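Local atomic coordinates of putative methyltransferase (Emericella variicolor, PDB entry 7DMB), a protein that probably acts in trans as a methyltransferase in the biosynthesis of the polyketide calbistrin, and binds S-adenosyl-L-homocysteine. Residues Asp178-Leu183 against Tyr373-Met378; Asn283-Thr288 against Gly306-Gln311; Asp155-Arg160 against Val324-Gly329; Glu75-Ala80 against Asn92-Glu97. One frame throughout, in Å; residues are numbered along the deposited sequence.

Interaction 1: residues Asp178-Leu183 against Tyr373-Met378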
# COMPACT_ATOMS: atom_id res chain seq x y z
N ASP A 178 -7.32 -4.61 -2.86
CA ASP A 178 -7.85 -5.81 -2.21
C ASP A 178 -6.82 -6.94 -2.20
O ASP A 178 -6.68 -7.65 -1.20
CB ASP A 178 -9.13 -6.30 -2.89
CG ASP A 178 -10.38 -5.53 -2.44
OD1 ASP A 178 -10.35 -4.87 -1.37
OD2 ASP A 178 -11.40 -5.59 -3.16
N TRP A 179 -6.09 -7.13 -3.32
CA TRP A 179 -5.07 -8.18 -3.35
C TRP A 179 -3.99 -7.93 -2.30
O TRP A 179 -3.63 -8.84 -1.56
CB TRP A 179 -4.39 -8.29 -4.72
CG TRP A 179 -3.07 -9.10 -4.61
CD1 TRP A 179 -2.95 -10.46 -4.59
CD2 TRP A 179 -1.73 -8.59 -4.45
NE1 TRP A 179 -1.63 -10.83 -4.45
CE2 TRP A 179 -0.86 -9.70 -4.37
CE3 TRP A 179 -1.18 -7.30 -4.39
CZ2 TRP A 179 0.53 -9.56 -4.23
CZ3 TRP A 179 0.22 -7.17 -4.25
CH2 TRP A 179 1.05 -8.30 -4.17
N ALA A 180 -3.43 -6.72 -2.28
CA ALA A 180 -2.38 -6.38 -1.32
C ALA A 180 -2.85 -6.59 0.11
O ALA A 180 -2.14 -7.17 0.94
CB ALA A 180 -1.90 -4.94 -1.53
N ASN A 181 -4.04 -6.08 0.43
CA ASN A 181 -4.59 -6.28 1.77
C ASN A 181 -4.81 -7.76 2.06
O ASN A 181 -4.78 -8.18 3.23
CB ASN A 181 -5.91 -5.53 1.90
CG ASN A 181 -5.71 -4.09 2.30
OD1 ASN A 181 -5.42 -3.79 3.46
ND2 ASN A 181 -5.87 -3.18 1.33
N SER A 182 -5.02 -8.57 1.03
CA SER A 182 -5.30 -9.98 1.25
C SER A 182 -4.10 -10.74 1.80
O SER A 182 -4.26 -11.87 2.29
CB SER A 182 -5.81 -10.60 -0.06
OG SER A 182 -4.73 -10.94 -0.93
N LEU A 183 -2.91 -10.15 1.76
CA LEU A 183 -1.73 -10.83 2.27
C LEU A 183 -1.56 -10.69 3.78
O LEU A 183 -0.83 -11.49 4.38
CB LEU A 183 -0.47 -10.30 1.58
CG LEU A 183 -0.26 -10.63 0.09
CD1 LEU A 183 1.01 -9.93 -0.41
CD2 LEU A 183 -0.17 -12.13 -0.13
N TYR A 373 8.44 -10.13 0.97
CA TYR A 373 7.19 -9.62 1.49
C TYR A 373 6.86 -8.34 0.73
O TYR A 373 7.70 -7.80 -0.00
CB TYR A 373 7.29 -9.37 3.00
CG TYR A 373 8.09 -8.14 3.38
CD1 TYR A 373 7.47 -6.89 3.54
CD2 TYR A 373 9.46 -8.21 3.57
CE1 TYR A 373 8.20 -5.76 3.87
CE2 TYR A 373 10.20 -7.08 3.91
CZ TYR A 373 9.58 -5.86 4.05
OH TYR A 373 10.36 -4.76 4.38
N TYR A 374 5.62 -7.88 0.87
CA TYR A 374 5.22 -6.61 0.25
C TYR A 374 4.99 -5.52 1.29
O TYR A 374 5.71 -4.52 1.29
CB TYR A 374 4.00 -6.82 -0.66
CG TYR A 374 4.43 -7.13 -2.09
CD1 TYR A 374 4.60 -6.11 -3.03
CD2 TYR A 374 4.71 -8.44 -2.49
CE1 TYR A 374 5.01 -6.38 -4.34
CE2 TYR A 374 5.14 -8.72 -3.80
CZ TYR A 374 5.28 -7.69 -4.72
OH TYR A 374 5.69 -7.95 -6.01
N ASN A 375 4.04 -5.71 2.21
CA ASN A 375 3.67 -4.73 3.23
C ASN A 375 4.32 -5.05 4.58
O ASN A 375 4.30 -6.19 5.04
CB ASN A 375 2.16 -4.71 3.42
CG ASN A 375 1.45 -3.77 2.48
OD1 ASN A 375 1.93 -2.68 2.20
ND2 ASN A 375 0.27 -4.16 2.02
N ALA A 376 4.84 -4.01 5.24
CA ALA A 376 5.09 -4.06 6.68
C ALA A 376 3.89 -3.45 7.43
O ALA A 376 3.48 -2.32 7.14
CB ALA A 376 6.38 -3.31 7.04
N ASN A 377 3.33 -4.21 8.38
CA ASN A 377 2.22 -3.75 9.22
C ASN A 377 2.81 -3.23 10.52
O ASN A 377 3.23 -4.02 11.38
CB ASN A 377 1.22 -4.88 9.50
CG ASN A 377 0.55 -5.42 8.23
OD1 ASN A 377 -0.37 -4.80 7.68
ND2 ASN A 377 1.03 -6.57 7.76
N MET A 378 2.85 -1.91 10.68
CA MET A 378 3.57 -1.25 11.76
C MET A 378 2.61 -0.58 12.73
O MET A 378 1.70 0.15 12.32
CB MET A 378 4.55 -0.21 11.21
CG MET A 378 5.66 -0.79 10.36
SD MET A 378 6.57 0.46 9.45
CE MET A 378 5.50 0.70 8.03
O HOH W 1 -0.13 -7.13 2.73

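Interaction 2: residues Asn283-Thr288 against Gly306-Gln311. With SAH (S-adenosyl-L-homocysteine), chain C.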
# COMPACT_ATOMS: atom_id res chain seq x y z
N ASN A 283 -0.51 2.64 2.87
CA ASN A 283 0.17 2.97 1.64
C ASN A 283 -0.25 4.35 1.13
O ASN A 283 -0.37 4.59 -0.07
CB ASN A 283 -0.04 1.87 0.60
CG ASN A 283 0.91 0.70 0.84
OD1 ASN A 283 2.14 0.88 0.87
ND2 ASN A 283 0.36 -0.49 1.08
N VAL A 284 -0.40 5.29 2.07
CA VAL A 284 -0.64 6.69 1.77
C VAL A 284 0.49 7.57 2.28
O VAL A 284 0.89 8.54 1.62
CB VAL A 284 -2.00 7.16 2.35
CG1 VAL A 284 -2.17 6.71 3.81
CG2 VAL A 284 -2.12 8.67 2.24
N LEU A 285 1.06 7.25 3.45
CA LEU A 285 2.04 8.15 4.04
C LEU A 285 3.26 8.31 3.14
O LEU A 285 3.80 9.41 3.02
CB LEU A 285 2.44 7.67 5.44
CG LEU A 285 1.34 7.57 6.54
CD1 LEU A 285 1.94 7.41 7.94
CD2 LEU A 285 0.40 8.74 6.51
N HIS A 286 3.69 7.24 2.45
CA HIS A 286 4.85 7.38 1.57
C HIS A 286 4.57 8.28 0.38
O HIS A 286 5.52 8.69 -0.31
CB HIS A 286 5.35 6.01 1.10
CG HIS A 286 4.47 5.35 0.07
ND1 HIS A 286 3.86 4.14 0.30
CD2 HIS A 286 4.14 5.72 -1.19
CE1 HIS A 286 3.17 3.79 -0.77
NE2 HIS A 286 3.32 4.73 -1.69
N ALA A 287 3.29 8.57 0.09
CA ALA A 287 2.93 9.49 -0.98
C ALA A 287 3.06 10.96 -0.57
O ALA A 287 2.92 11.84 -1.43
CB ALA A 287 1.50 9.22 -1.47
N THR A 288 3.34 11.23 0.67
CA THR A 288 3.50 12.60 1.12
C THR A 288 4.96 13.03 0.98
O THR A 288 5.86 12.18 0.94
CB THR A 288 3.03 12.73 2.57
OG1 THR A 288 3.95 12.06 3.45
CG2 THR A 288 1.65 12.11 2.71
N GLY A 306 -2.72 7.28 22.16
CA GLY A 306 -3.18 6.76 20.89
C GLY A 306 -2.08 6.07 20.07
O GLY A 306 -0.89 6.11 20.40
N PHE A 307 -2.50 5.44 18.97
CA PHE A 307 -1.65 4.61 18.13
C PHE A 307 -1.84 4.95 16.67
O PHE A 307 -2.96 5.22 16.21
CB PHE A 307 -1.96 3.10 18.30
CG PHE A 307 -1.31 2.47 19.51
CD1 PHE A 307 -0.04 1.90 19.43
CD2 PHE A 307 -1.98 2.43 20.73
CE1 PHE A 307 0.53 1.31 20.53
CE2 PHE A 307 -1.39 1.85 21.84
CZ PHE A 307 -0.15 1.28 21.74
N LEU A 308 -0.74 4.92 15.93
CA LEU A 308 -0.76 4.87 14.47
C LEU A 308 -0.57 3.42 14.04
O LEU A 308 0.41 2.77 14.45
CB LEU A 308 0.33 5.75 13.87
CG LEU A 308 0.64 5.47 12.39
CD1 LEU A 308 -0.57 5.76 11.50
CD2 LEU A 308 1.85 6.26 11.97
N PHE A 309 -1.50 2.90 13.25
CA PHE A 309 -1.29 1.63 12.57
C PHE A 309 -1.04 1.94 11.10
O PHE A 309 -1.93 2.47 10.42
CB PHE A 309 -2.45 0.66 12.74
CG PHE A 309 -2.35 -0.54 11.85
CD1 PHE A 309 -1.39 -1.51 12.07
CD2 PHE A 309 -3.17 -0.67 10.75
CE1 PHE A 309 -1.27 -2.60 11.23
CE2 PHE A 309 -3.06 -1.76 9.92
CZ PHE A 309 -2.10 -2.71 10.15
N ASN A 310 0.16 1.63 10.63
CA ASN A 310 0.66 2.08 9.34
C ASN A 310 1.07 0.86 8.51
O ASN A 310 2.03 0.16 8.85
CB ASN A 310 1.83 3.05 9.54
CG ASN A 310 2.29 3.72 8.25
OD1 ASN A 310 1.51 3.94 7.32
ND2 ASN A 310 3.57 4.06 8.21
N GLN A 311 0.32 0.58 7.46
CA GLN A 311 0.62 -0.51 6.54
C GLN A 311 1.35 0.08 5.34
O GLN A 311 0.79 0.93 4.64
CB GLN A 311 -0.67 -1.21 6.12
CG GLN A 311 -0.51 -2.55 5.40
CD GLN A 311 -1.85 -3.19 5.10
OE1 GLN A 311 -2.66 -2.64 4.34
NE2 GLN A 311 -2.11 -4.35 5.70
N SAH C . -5.64 3.12 1.11
CA SAH C . -5.68 2.98 -0.37
CB SAH C . -4.39 2.36 -0.92
CG SAH C . -3.27 3.36 -1.07
SD SAH C . -3.52 4.57 -2.41
C SAH C . -6.88 2.12 -0.77
O SAH C . -7.53 2.50 -1.76
OXT SAH C . -7.14 1.13 -0.05
C5' SAH C . -3.07 6.11 -1.57
C4' SAH C . -4.29 6.91 -1.16
O4' SAH C . -3.86 8.02 -0.34
C3' SAH C . -5.06 7.51 -2.34
O3' SAH C . -6.45 7.26 -2.17
C2' SAH C . -4.69 9.00 -2.27
O2' SAH C . -5.69 9.88 -2.75
C1' SAH C . -4.47 9.21 -0.78
N9 SAH C . -3.57 10.32 -0.49
C8 SAH C . -2.50 10.70 -1.25
N7 SAH C . -1.85 11.73 -0.76
C5 SAH C . -2.54 12.05 0.40
C6 SAH C . -2.33 13.05 1.37
N6 SAH C . -1.35 13.94 1.31
N1 SAH C . -3.20 13.09 2.41
C2 SAH C . -4.19 12.19 2.46
N3 SAH C . -4.47 11.20 1.61
C4 SAH C . -3.60 11.18 0.58

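Interaction 3: residues Asp155-Arg160 against Val324-Gly329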
# COMPACT_ATOMS: atom_id res chain seq x y z
N ASP A 155 0.45 5.98 -25.22
CA ASP A 155 -0.60 6.95 -24.93
C ASP A 155 -0.37 7.65 -23.59
O ASP A 155 -0.75 8.81 -23.43
CB ASP A 155 -1.97 6.29 -24.91
CG ASP A 155 -2.52 6.03 -26.30
OD1 ASP A 155 -1.87 6.43 -27.28
OD2 ASP A 155 -3.60 5.43 -26.41
N ILE A 156 0.25 6.96 -22.63
CA ILE A 156 0.47 7.59 -21.34
C ILE A 156 1.65 8.56 -21.40
O ILE A 156 1.50 9.74 -21.04
CB ILE A 156 0.65 6.52 -20.24
CG1 ILE A 156 -0.65 5.71 -20.06
CG2 ILE A 156 1.07 7.18 -18.90
CD1 ILE A 156 -0.48 4.42 -19.28
N VAL A 157 2.81 8.11 -21.88
CA VAL A 157 3.96 9.03 -21.89
C VAL A 157 3.79 10.14 -22.92
O VAL A 157 4.48 11.16 -22.83
CB VAL A 157 5.31 8.32 -22.16
CG1 VAL A 157 5.55 7.20 -21.15
CG2 VAL A 157 5.38 7.82 -23.60
N GLU A 158 2.91 9.97 -23.89
CA GLU A 158 2.66 11.06 -24.82
C GLU A 158 1.49 11.95 -24.41
O GLU A 158 1.11 12.84 -25.18
CB GLU A 158 2.44 10.50 -26.22
CG GLU A 158 3.67 9.72 -26.69
CD GLU A 158 3.74 9.52 -28.19
OE1 GLU A 158 2.73 9.75 -28.90
OE2 GLU A 158 4.82 9.10 -28.66
N GLY A 159 0.93 11.74 -23.22
CA GLY A 159 -0.05 12.67 -22.67
C GLY A 159 -1.44 12.58 -23.26
O GLY A 159 -2.20 13.55 -23.19
N ARG A 160 -1.81 11.43 -23.83
CA ARG A 160 -3.15 11.22 -24.36
C ARG A 160 -4.08 10.52 -23.38
O ARG A 160 -5.30 10.64 -23.51
CB ARG A 160 -3.09 10.43 -25.67
CG ARG A 160 -2.61 11.26 -26.88
CD ARG A 160 -2.79 10.52 -28.19
NE ARG A 160 -1.95 9.32 -28.24
CZ ARG A 160 -0.66 9.32 -28.56
NH1 ARG A 160 -0.04 10.45 -28.86
NH2 ARG A 160 0.02 8.17 -28.58
N VAL A 324 3.52 2.02 -10.81
CA VAL A 324 3.19 3.41 -10.52
C VAL A 324 4.30 4.37 -10.93
O VAL A 324 4.14 5.58 -10.76
CB VAL A 324 2.83 3.59 -9.03
CG1 VAL A 324 1.74 2.60 -8.63
CG2 VAL A 324 4.03 3.36 -8.20
N GLY A 325 5.39 3.88 -11.51
CA GLY A 325 6.48 4.75 -11.94
C GLY A 325 6.07 5.79 -12.96
O GLY A 325 6.75 6.81 -13.11
N LEU A 326 4.99 5.56 -13.69
CA LEU A 326 4.55 6.54 -14.67
C LEU A 326 3.89 7.76 -14.04
O LEU A 326 3.58 8.72 -14.76
CB LEU A 326 3.59 5.85 -15.67
CG LEU A 326 4.25 4.92 -16.72
CD1 LEU A 326 3.21 4.08 -17.46
CD2 LEU A 326 5.11 5.71 -17.70
N LEU A 327 3.71 7.76 -12.70
CA LEU A 327 3.23 8.93 -11.96
C LEU A 327 4.39 9.78 -11.47
O LEU A 327 5.39 9.24 -10.96
CB LEU A 327 2.37 8.51 -10.78
CG LEU A 327 1.27 7.53 -11.16
CD1 LEU A 327 0.49 7.07 -9.93
CD2 LEU A 327 0.36 8.20 -12.18
N PRO A 328 4.24 11.12 -11.59
CA PRO A 328 5.32 12.03 -11.16
C PRO A 328 5.72 11.85 -9.71
O PRO A 328 6.90 11.99 -9.37
CB PRO A 328 4.72 13.43 -11.39
CG PRO A 328 3.39 13.25 -12.05
CD PRO A 328 2.98 11.82 -11.92
N GLY A 329 4.76 11.54 -8.84
CA GLY A 329 5.03 11.38 -7.43
C GLY A 329 5.98 10.25 -7.08
O GLY A 329 6.60 10.29 -6.02

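Interaction 4: residues Glu75-Ala80 against Asn92-Glu97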
# COMPACT_ATOMS: atom_id res chain seq x y z
N GLU A 75 10.88 -1.54 -26.91
CA GLU A 75 10.89 -0.91 -28.23
C GLU A 75 9.81 0.16 -28.32
O GLU A 75 10.02 1.20 -28.96
CB GLU A 75 10.73 -1.95 -29.34
CG GLU A 75 10.88 -1.35 -30.73
CD GLU A 75 10.66 -2.34 -31.86
OE1 GLU A 75 10.78 -3.56 -31.63
OE2 GLU A 75 10.36 -1.89 -32.99
N LYS A 76 8.67 -0.08 -27.67
CA LYS A 76 7.60 0.90 -27.66
C LYS A 76 8.04 2.18 -26.96
O LYS A 76 7.82 3.29 -27.46
CB LYS A 76 6.37 0.28 -26.97
CG LYS A 76 5.05 0.60 -27.63
CD LYS A 76 3.87 -0.14 -26.99
CE LYS A 76 2.64 0.76 -26.91
NZ LYS A 76 1.44 0.02 -26.51
N LEU A 77 8.69 2.05 -25.80
CA LEU A 77 9.10 3.22 -25.04
C LEU A 77 10.13 4.04 -25.81
O LEU A 77 10.06 5.28 -25.81
CB LEU A 77 9.67 2.79 -23.69
CG LEU A 77 8.66 2.94 -22.54
CD1 LEU A 77 9.23 2.40 -21.25
CD2 LEU A 77 8.27 4.40 -22.40
N LYS A 78 11.07 3.38 -26.49
CA LYS A 78 12.17 4.11 -27.11
C LYS A 78 11.71 4.94 -28.31
O LYS A 78 12.20 6.05 -28.52
CB LYS A 78 13.26 3.12 -27.52
CG LYS A 78 13.96 2.43 -26.35
CD LYS A 78 14.05 3.33 -25.10
CE LYS A 78 15.20 4.37 -25.21
NZ LYS A 78 15.49 5.15 -23.98
N SER A 79 10.76 4.44 -29.09
CA SER A 79 10.25 5.24 -30.19
C SER A 79 9.20 6.26 -29.75
O SER A 79 8.78 7.08 -30.58
CB SER A 79 9.66 4.34 -31.28
OG SER A 79 8.97 3.23 -30.72
N ALA A 80 8.79 6.26 -28.49
CA ALA A 80 7.76 7.17 -28.02
C ALA A 80 8.36 8.50 -27.58
O ALA A 80 9.53 8.60 -27.18
CB ALA A 80 6.97 6.56 -26.86
N ASN A 92 14.15 5.42 -18.68
CA ASN A 92 15.54 5.15 -18.32
C ASN A 92 15.62 4.06 -17.26
O ASN A 92 16.42 3.12 -17.38
CB ASN A 92 16.22 6.42 -17.82
CG ASN A 92 16.47 7.42 -18.94
OD1 ASN A 92 16.49 7.07 -20.13
ND2 ASN A 92 16.68 8.68 -18.56
N TRP A 93 14.80 4.17 -16.20
CA TRP A 93 14.76 3.12 -15.18
C TRP A 93 14.39 1.77 -15.79
O TRP A 93 15.02 0.75 -15.49
CB TRP A 93 13.77 3.48 -14.06
CG TRP A 93 13.55 2.31 -13.14
CD1 TRP A 93 14.39 1.88 -12.16
CD2 TRP A 93 12.45 1.39 -13.17
NE1 TRP A 93 13.87 0.76 -11.55
CE2 TRP A 93 12.69 0.44 -12.16
CE3 TRP A 93 11.30 1.28 -13.94
CZ2 TRP A 93 11.81 -0.61 -11.90
CZ3 TRP A 93 10.41 0.24 -13.67
CH2 TRP A 93 10.68 -0.69 -12.66
N LEU A 94 13.36 1.74 -16.63
CA LEU A 94 12.92 0.45 -17.17
C LEU A 94 13.99 -0.17 -18.07
O LEU A 94 14.19 -1.39 -18.03
CB LEU A 94 11.60 0.60 -17.93
CG LEU A 94 10.81 -0.72 -18.03
CD1 LEU A 94 10.67 -1.35 -16.69
CD2 LEU A 94 9.45 -0.51 -18.65
N ALA A 95 14.69 0.64 -18.87
CA ALA A 95 15.81 0.12 -19.67
C ALA A 95 16.88 -0.51 -18.79
O ALA A 95 17.49 -1.52 -19.18
CB ALA A 95 16.44 1.24 -20.51
N SER A 96 17.13 0.06 -17.61
CA SER A 96 18.17 -0.50 -16.75
C SER A 96 17.70 -1.79 -16.10
O SER A 96 18.49 -2.73 -15.92
CB SER A 96 18.58 0.54 -15.70
OG SER A 96 17.73 0.48 -14.58
N GLU A 97 16.41 -1.89 -15.76
CA GLU A 97 15.90 -3.15 -15.21
C GLU A 97 15.87 -4.24 -16.29
O GLU A 97 16.25 -5.38 -16.03
CB GLU A 97 14.52 -2.92 -14.59
CG GLU A 97 14.15 -3.86 -13.43
CD GLU A 97 15.05 -3.74 -12.19
OE1 GLU A 97 15.62 -2.67 -11.92
OE2 GLU A 97 15.18 -4.74 -11.46

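Interaction 1: residues Asp178-Leu183 against Tyr373-Met378
The backbone oxygen of Ala180 is held by two hydrogens: the N-H of Leu183, three residues on, donates to it, and a water donates from 2.7 Å away. That same water accepts from Asn375 ND2 at 3.1 Å, so a single solvent molecule joins the backbone at Ala180 to the start of strand 375-382. Asn375 ND2 itself stays 4.0 Å from Ala180 O, too far for a direct bond, and the water fills the bonding role between them. The other end of the Asn375 amide is held by Asn283 ND2, which donates to Asn375 OD1. With both ends tied, the amide has little freedom to rotate.

Beside this polar bridge lies an aromatic one. Trp179 has its ring swung anti to the backbone N (chi1 164°), which carries the six-membered ring across to Tyr374. The pair is T-shaped: the planes stand at 79°, and Trp179 CH2 points into the Tyr374 face from 3.9 Å above the plane, close to its centre. From the five-membered ring, Trp179 NE1 donates to Glu58 of helix 56-79, which helps set the orientation of the indole. Leu183 CD1 adds a looser touch, 4.3 Å from Tyr374 CB.

No direct hydrogen bond crosses between the two segments. The chemistry therefore implies a joint made of one ring edge, one methyl and one shared water, in which the asparagine amide and the indole are each oriented by partners beyond it.

Interaction 2: residues Asn283-Thr288 against Gly306-Gln311
One direct hydrogen bond crosses this contact, from Asn283 N to Gln311 O at 2.8 Å. The donor sits almost in line with the carbonyl (C=O...N angle 174°), although the N-H itself is bent. The bond carries the pairing of parallel strands 276-282 and 306-313 one residue past the end of the first. At Asn283 the chain then turns off with a positive phi of 60°. The end of its side chain comes up beside the Gln311 oxygen, CG 3.8 Å from Gln311 O, while OD1 accepts from Leu313 N farther along strand 306-313. The amide of Gln311 is tied to the neighbouring strand 375-382 through NE2, which bonds Asn377 OD1.

Apolar contact falls to Leu285. Its CD1 rests 3.7 Å from Asn310 CG, against the flat amide, and reaches Leu308 CD2 at 4.2 Å. Leu295 of helix 291-301 touches both leucines, closing a buried cluster.

Ligand contacts come from the other side of the loop. Val284 has CG2 anti to its own N, which puts that methyl 3.2 Å from O4' of the SAH ribose. Asn283 O lies 3.3 Å from CG of the homocysteine part, and Thr288 CG2 comes within 3.8 Å of the adenine N6. Thr288 is held there by its own turn, since OG1 and N both donate to Leu285 O.

A loop leaving the fourth strand in the order 3-2-1-4-5-7-6, with one flank on the fifth strand and the other on the bound SAH, belongs to the Rossmann-like fold of class I methyltransferases.

Interaction 3: residues Asp155-Arg160 against Val324-Gly329
Leu326 points its CG anti to its own carbonyl carbon (chi1 -75°), and with an extended chi2 of 168° it drives its two methyls at the end of helix 140-157, one toward Ile156 and the other toward Val157. The helix stops here in a Schellman motif: Gly159, with positive phi, is the C-prime residue, Arg160 N bonds back to Asp155 O and Gly159 N to Ile156 O. Leu326 itself sits in a type I beta turn from Val324 to Leu327.

The contact is purely apolar. Leu326 CD1 meets Ile156 CG2 at 4.0 Å and Ile156 CD1 at 4.1 Å, the two side chains crossing at about a right angle. Leu326 CD2 takes the next residue, 3.8 Å from Val157 CG1, so the leucine fork spans two consecutive helix residues. Phe87 of helix 85-101 packs on both Val157 and Leu326, and Leu163 of helix 163-168 covers Ile156 and Leu326. Leu326 is thus the one side chain of 324-329 that touches the helix end, and it lies among helices 140-157, 85-101 and 163-168.

The helix end carries a salt-bridge network on its more open side. Two acids meet the guanidinium of Arg160 at its edge, near its plane: NE and NH2 both grip Asp155 OD1, and NH2 and NH1 both grip Glu158 OE1. The shorter bond to the glutamate, Arg160 NH1 to Glu158 OE1 at 2.9 Å, uses the anti lone pair of that oxygen.

Interaction 4: residues Glu75-Ala80 against Asn92-Glu97
Leu77 and Leu94 meet methyl to methyl, Leu77 CD1 lying 3.9 Å from Leu94 CD2, with the two side chains crossing at roughly a right angle. Their conformations differ. Leu77 sits well off a staggered rotamer, at chi1 -100°; its CB is already directed at the other helix, and this torsion leaves CD1 against Leu94. Leu94 instead turns its CG anti to the backbone N (chi1 -157°), bringing CD2 forward to the leucine opposite.

Around this buried pair the contact becomes thinner and more polar. Lys78 bends part-way along its chain, its chi2 of -32° falling about halfway between staggered and eclipsed, and brings NZ to the edge of the contact. There it stays 4.4 Å from Asn92 OD1, too far for a hydrogen bond. It also has the like-charged Arg91 close by, and that arginine uses NH1 to bond the backbone oxygens of Leu77 and Ala80, bridging the last part of the first segment.

Helices 56-79 and 85-101 form an antiparallel hairpin across a short connection: Leu94 also touches Ala70, Met73 and Gln74 one or two turns back. Helix 140-157 lies against the first of the two, placing Val153 on Lys76 and Leu77.

Overall arrangement
Interactions 1 and 2 lie at the mixed sheet beside SAH, interaction 4 lies among the N-terminal helices, and interaction 3 joins those helices to a loop that comes after strand 306-313. The first two have centres about 13 Å apart and share that sheet, where strands 306-313 and 375-382 are neighbours. The other two, also about 13 Å apart, touch where Val157 meets Leu77 and Ala80. Between the two pairs, centres are about 25 to 32 Å apart. Along the chain interaction 4 closes first as a hairpin, interactions 3 and 1 then open and cross each other, and interaction 2 nests inside both. Loop 324-329 and helix 172-181 knit the helices to the methyltransferase fold that holds SAH.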